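Local atomic coordinates of putative beta-glucosidase (Bifidobacterium adolescentis, PDB entry 5WAB), a protein that hydrolyses beta-glucosidic linkages as a family 3 glycoside hydrolase and probably also releases terminal arabinopyranose from the ginsenoside Rb2. Residues Y644-G649 with A659-D664. Residues are numbered along the deposited sequence; the frame is centred on the assembly and turned at random.
Sequences YTVEVG and AVVTLD
With chi1 of -64°, Tyr644 swings its ring to the side opposite its own carbonyl carbon, and Leu663, its CG likewise anti to the carbonyl carbon (chi1 -54°), brings that CG over to the ring, where Leu663 CG and CD1 both lie 3.7 Å from Tyr644 CD1. The two side chains cross at about a right angle, the leucine CG and CD1 touching ring atoms CD1 and CE1. They sit on an antiparallel beta hairpin of the fibronectin type III-like domain, strands 642-648 and 654-663, the latter outermost in its sheet. Tyr644 and Val661 form a hydrogen-bonded pair: Tyr644 N donates to Val661 O at 2.7 Å, and Val661 N donates to Tyr644 O at 2.9 Å, nearly straight at the hydrogen. Thr645 and Val660 follow as a non-hydrogen-bonded pair on the other face, where Thr645 OG1 lies 3.9 Å from Val660 CG2. On the Tyr644 face, Val646, Ala659 and Val661 all rest on Val558, which turns this face toward strand 551-560. The tyrosine ring also meets Phe627 edge-to-face, and its OH is hydrogen-bonded to Glu640 O, so the ring is gripped at its far end too. Cutting the ring back to an alanine here is likely to leave Leu663 and Phe627 facing a gap and Glu640 O without its hydroxyl partner. The second hydrogen-bonded pair is less even: Val646 N reaches Ala659 O at 2.9 Å, whereas the return bond from Ala659 N to Val646 O is 3.1 Å long and bent to 147° at the hydrogen.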
loop_
_atom_site.group_PDB
_atom_site.type_symbol
_atom_site.label_atom_id
_atom_site.label_comp_id
_atom_site.label_asym_id
_atom_site.label_seq_id
_atom_site.Cartn_x
_atom_site.Cartn_y
_atom_site.Cartn_z
ATOM N N TYR A 644 20.033 16.899 -12.928
ATOM C CA TYR A 644 18.955 15.969 -12.637
ATOM C C TYR A 644 17.837 16.235 -13.627
ATOM O O TYR A 644 17.437 17.387 -13.817
ATOM C CB TYR A 644 18.434 16.128 -11.204
ATOM C CG TYR A 644 19.444 15.810 -10.127
ATOM C CD1 TYR A 644 20.415 16.730 -9.761
ATOM C CD2 TYR A 644 19.423 14.588 -9.467
ATOM C CE1 TYR A 644 21.334 16.445 -8.776
ATOM C CE2 TYR A 644 20.340 14.296 -8.477
ATOM C CZ TYR A 644 21.291 15.231 -8.139
ATOM O OH TYR A 644 22.210 14.952 -7.161
ATOM N N THR A 645 17.334 15.178 -14.252
ATOM C CA THR A 645 16.261 15.312 -15.226
ATOM C C THR A 645 14.925 15.118 -14.522
ATOM O O THR A 645 14.709 14.099 -13.856
ATOM C CB THR A 645 16.411 14.300 -16.362
ATOM O OG1 THR A 645 17.582 14.602 -17.131
ATOM C CG2 THR A 645 15.199 14.363 -17.270
ATOM N N VAL A 646 14.049 16.110 -14.639
ATOM C CA VAL A 646 12.689 16.023 -14.126
ATOM C C VAL A 646 11.790 15.578 -15.270
ATOM O O VAL A 646 11.747 16.228 -16.322
ATOM C CB VAL A 646 12.220 17.361 -13.538
ATOM C CG1 VAL A 646 10.799 17.240 -13.037
ATOM C CG2 VAL A 646 13.147 17.792 -12.416
ATOM N N GLU A 647 11.100 14.456 -15.083
ATOM C CA GLU A 647 10.205 13.896 -16.083
ATOM C C GLU A 647 8.761 14.088 -15.641
ATOM O O GLU A 647 8.416 13.835 -14.483
ATOM C CB GLU A 647 10.488 12.409 -16.306
ATOM C CG GLU A 647 11.918 12.117 -16.739
ATOM C CD GLU A 647 12.258 10.639 -16.689
ATOM O OE1 GLU A 647 11.541 9.887 -15.993
ATOM O OE2 GLU A 647 13.251 10.232 -17.332
ATOM N N VAL A 648 7.913 14.515 -16.572
ATOM C CA VAL A 648 6.493 14.720 -16.317
ATOM C C VAL A 648 5.715 13.858 -17.297
ATOM O O VAL A 648 5.985 13.881 -18.504
ATOM C CB VAL A 648 6.096 16.203 -16.452
ATOM C CG1 VAL A 648 4.624 16.390 -16.127
ATOM C CG2 VAL A 648 6.963 17.067 -15.554
ATOM N N GLY A 649 4.772 13.088 -16.784
ATOM C CA GLY A 649 4.006 12.211 -17.639
ATOM C C GLY A 649 2.822 11.608 -16.923
ATOM O O GLY A 649 2.399 12.083 -15.867
ATOM N N ALA A 659 12.829 18.207 -18.409
ATOM C CA ALA A 659 13.615 19.421 -18.252
ATOM C C ALA A 659 14.750 19.125 -17.289
ATOM O O ALA A 659 14.576 18.361 -16.338
ATOM C CB ALA A 659 12.763 20.587 -17.744
ATOM N N VAL A 660 15.905 19.728 -17.540
ATOM C CA VAL A 660 17.116 19.460 -16.777
ATOM C C VAL A 660 17.334 20.592 -15.785
ATOM O O VAL A 660 17.249 21.773 -16.145
ATOM C CB VAL A 660 18.330 19.297 -17.707
ATOM C CG1 VAL A 660 19.611 19.131 -16.898
ATOM C CG2 VAL A 660 18.125 18.119 -18.644
ATOM N N VAL A 661 17.591 20.236 -14.529
ATOM C CA VAL A 661 18.006 21.197 -13.518
ATOM C C VAL A 661 19.378 20.791 -13.004
ATOM O O VAL A 661 19.717 19.605 -12.934
ATOM C CB VAL A 661 16.991 21.304 -12.362
ATOM C CG1 VAL A 661 15.680 21.808 -12.888
ATOM C CG2 VAL A 661 16.801 19.959 -11.683
ATOM N N THR A 662 20.174 21.795 -12.655
ATOM C CA THR A 662 21.517 21.600 -12.125
ATOM C C THR A 662 21.534 22.047 -10.666
ATOM O O THR A 662 21.231 23.206 -10.363
ATOM C CB THR A 662 22.535 22.385 -12.950
ATOM O OG1 THR A 662 22.409 22.018 -14.330
ATOM C CG2 THR A 662 23.952 22.079 -12.483
ATOM N N LEU A 663 21.859 21.127 -9.767
ATOM C CA LEU A 663 21.886 21.411 -8.341
ATOM C C LEU A 663 23.318 21.603 -7.852
ATOM O O LEU A 663 24.276 21.156 -8.482
ATOM C CB LEU A 663 21.210 20.285 -7.560
ATOM C CG LEU A 663 19.792 19.940 -8.003
ATOM C CD1 LEU A 663 19.206 18.902 -7.064
ATOM C CD2 LEU A 663 18.913 21.179 -8.072
ATOM N N ASP A 664 23.453 22.290 -6.710
ATOM C CA ASP A 664 24.774 22.620 -6.178
ATOM C C ASP A 664 25.401 21.493 -5.367
ATOM O O ASP A 664 26.623 21.487 -5.193
ATOM C CB ASP A 664 24.717 23.858 -5.281
ATOM C CG ASP A 664 24.043 25.037 -5.939
ATOM O OD1 ASP A 664 23.913 25.044 -7.182
ATOM O OD2 ASP A 664 23.673 25.977 -5.204
#